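Local coordinates for uncharacterized protein MJ1480 (Methanocaldococcus jannaschii, PDB 3MGJ) that forms the N-terminal domain of an enzyme that probably converts ornithine to proline, releasing ammonia, with NAD as cofactor, at residues Phe2-Glu7 against His60-Leu65. Sequence-based numbering, arbitrary orientation.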
loop_
_atom_site.group_PDB
_atom_site.type_symbol
_atom_site.label_atom_id
_atom_site.label_comp_id
_atom_site.label_asym_id
_atom_site.label_seq_id
_atom_site.Cartn_x
_atom_site.Cartn_y
_atom_site.Cartn_z
ATOM N N PHE A 2 -1.705 -1.496 24.708
ATOM C CA PHE A 2 -0.631 -0.639 24.250
ATOM C C PHE A 2 -0.598 -0.451 22.718
ATOM O O PHE A 2 -1.092 -1.290 21.968
ATOM C CB PHE A 2 0.702 -1.148 24.794
ATOM C CG PHE A 2 1.771 -0.118 24.794
ATOM C CD1 PHE A 2 1.729 0.939 25.691
ATOM C CD2 PHE A 2 2.811 -0.179 23.880
ATOM C CE1 PHE A 2 2.721 1.915 25.682
ATOM C CE2 PHE A 2 3.801 0.794 23.862
ATOM C CZ PHE A 2 3.758 1.841 24.761
HETATM N N MSE A 3 -0.032 0.671 22.271
HETATM C CA MSE A 3 0.172 0.939 20.850
HETATM C C MSE A 3 1.522 1.538 20.560
HETATM O O MSE A 3 1.933 2.467 21.228
HETATM C CB MSE A 3 -0.830 1.964 20.349
HETATM C CG MSE A 3 -2.275 1.670 20.655
HETATM SE SE MSE A 3 -3.305 3.270 20.247
HETATM C CE MSE A 3 -4.254 3.435 21.958
ATOM N N ARG A 4 2.191 1.036 19.537
ATOM C CA ARG A 4 3.305 1.755 18.957
ATOM C C ARG A 4 3.135 1.789 17.455
ATOM O O ARG A 4 2.468 0.950 16.890
ATOM C CB ARG A 4 4.654 1.134 19.331
ATOM C CG ARG A 4 5.858 2.045 19.005
ATOM C CD ARG A 4 7.188 1.526 19.578
ATOM N NE ARG A 4 7.463 1.959 20.958
ATOM C CZ ARG A 4 7.382 1.177 22.037
ATOM N NH1 ARG A 4 7.021 -0.094 21.919
ATOM N NH2 ARG A 4 7.667 1.666 23.238
ATOM N N GLU A 5 3.745 2.772 16.815
ATOM C CA GLU A 5 3.620 2.949 15.381
ATOM C C GLU A 5 4.918 2.540 14.714
ATOM O O GLU A 5 5.994 2.891 15.181
ATOM C CB GLU A 5 3.323 4.410 15.095
ATOM C CG GLU A 5 2.702 4.671 13.753
ATOM C CD GLU A 5 2.534 6.162 13.474
ATOM O OE1 GLU A 5 2.740 6.970 14.417
ATOM O OE2 GLU A 5 2.197 6.526 12.316
ATOM N N ILE A 6 4.832 1.773 13.635
ATOM C CA ILE A 6 6.036 1.393 12.901
ATOM C C ILE A 6 5.948 1.868 11.474
ATOM O O ILE A 6 4.900 2.291 11.030
ATOM C CB ILE A 6 6.291 -0.137 12.908
ATOM C CG1 ILE A 6 5.279 -0.853 12.024
ATOM C CG2 ILE A 6 6.239 -0.660 14.311
ATOM C CD1 ILE A 6 5.767 -2.139 11.484
ATOM N N GLU A 7 7.049 1.791 10.748
ATOM C CA GLU A 7 7.037 2.167 9.348
ATOM C C GLU A 7 7.841 1.190 8.526
ATOM O O GLU A 7 8.940 0.841 8.894
ATOM C CB GLU A 7 7.590 3.564 9.207
ATOM C CG GLU A 7 7.748 4.054 7.822
ATOM C CD GLU A 7 8.146 5.505 7.846
ATOM O OE1 GLU A 7 7.272 6.326 8.183
ATOM O OE2 GLU A 7 9.329 5.832 7.580
ATOM N N HIS A 60 4.112 -7.133 25.738
ATOM C CA HIS A 60 3.733 -7.993 24.642
ATOM C C HIS A 60 3.869 -7.333 23.263
ATOM O O HIS A 60 4.378 -7.940 22.318
ATOM C CB HIS A 60 2.308 -8.472 24.866
ATOM C CG HIS A 60 1.843 -9.452 23.843
ATOM N ND1 HIS A 60 2.368 -10.720 23.738
ATOM C CD2 HIS A 60 0.906 -9.352 22.873
ATOM C CE1 HIS A 60 1.776 -11.355 22.747
ATOM N NE2 HIS A 60 0.883 -10.546 22.208
ATOM N N VAL A 61 3.407 -6.093 23.142
ATOM C CA VAL A 61 3.588 -5.354 21.905
ATOM C C VAL A 61 5.070 -5.251 21.539
ATOM O O VAL A 61 5.439 -5.296 20.367
ATOM C CB VAL A 61 2.987 -3.950 22.006
ATOM C CG1 VAL A 61 3.422 -3.090 20.822
ATOM C CG2 VAL A 61 1.479 -4.036 22.098
ATOM N N ASP A 62 5.919 -5.120 22.551
ATOM C CA ASP A 62 7.358 -5.052 22.334
ATOM C C ASP A 62 7.873 -6.355 21.746
ATOM O O ASP A 62 8.798 -6.370 20.937
ATOM C CB ASP A 62 8.077 -4.749 23.640
ATOM C CG ASP A 62 7.775 -3.360 24.162
ATOM O OD1 ASP A 62 7.850 -2.388 23.379
ATOM O OD2 ASP A 62 7.470 -3.239 25.365
ATOM N N GLU A 63 7.267 -7.451 22.167
ATOM C CA GLU A 63 7.575 -8.745 21.615
ATOM C C GLU A 63 7.268 -8.765 20.143
ATOM O O GLU A 63 8.041 -9.285 19.349
ATOM C CB GLU A 63 6.703 -9.783 22.286
ATOM C CG GLU A 63 7.367 -10.532 23.384
ATOM C CD GLU A 63 6.533 -11.699 23.797
ATOM O OE1 GLU A 63 5.289 -11.558 23.772
ATOM O OE2 GLU A 63 7.115 -12.758 24.124
ATOM N N ILE A 64 6.113 -8.215 19.787
ATOM C CA ILE A 64 5.654 -8.204 18.412
ATOM C C ILE A 64 6.566 -7.336 17.597
ATOM O O ILE A 64 7.118 -7.757 16.603
ATOM C CB ILE A 64 4.218 -7.672 18.304
ATOM C CG1 ILE A 64 3.264 -8.573 19.094
ATOM C CG2 ILE A 64 3.796 -7.601 16.858
ATOM C CD1 ILE A 64 1.833 -8.117 19.112
ATOM N N LEU A 65 6.752 -6.112 18.044
ATOM C CA LEU A 65 7.673 -5.218 17.367
ATOM C C LEU A 65 9.049 -5.823 17.103
ATOM O O LEU A 65 9.628 -5.572 16.058
ATOM C CB LEU A 65 7.796 -3.896 18.119
ATOM C CG LEU A 65 6.510 -3.081 18.171
ATOM C CD1 LEU A 65 6.896 -1.675 18.442
ATOM C CD2 LEU A 65 5.768 -3.148 16.868
#
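With CG anti to the backbone N (chi1 -167°) and a bend at chi3 (-87°), R4 rises from strand 2-10 toward helix 58-74 and turns its guanidinium to D62. The CB bond of D62 does not aim at the strand, but with CG beside the backbone N its carboxylate swings over to reach R4, and the two side chains pass at a slant. R4 NH1 gives one hydrogen bond to D62 OD1, 2.8 Å long, within a salt bridge. The bond is bent, and OD1 sits somewhat out of the guanidinium plane while receiving the donor nearly in line with its own C-O bond. Next to the salt bridge, L65 CD1 is set across CB, CG and CD of R4, closest to CD at 3.4 Å, and also lies at the guanidinium edge, near its plane. The other methyl of L65, CD2, packs against I6 CG2 at 3.6 Å. One helical turn back, V61 CG2 rests 4.0 Å from F2 CB, and the F2 ring turns an edge toward V61 CB. With R4 cut back to an alanine, D62 would probably lose its charged mate across the contact and L65 CD1 its packing against CG and CD. E58 and E82 add long, weak ion pairs to the same guanidinium. The segments run roughly parallel, 28° apart with axes 8.8 Å from each other. Helix 58-74 links strands 47-55 and 78-83, which flank strand 2-10, and here it packs over that central strand: the split beta-alpha-beta arrangement of a ferredoxin-like fold.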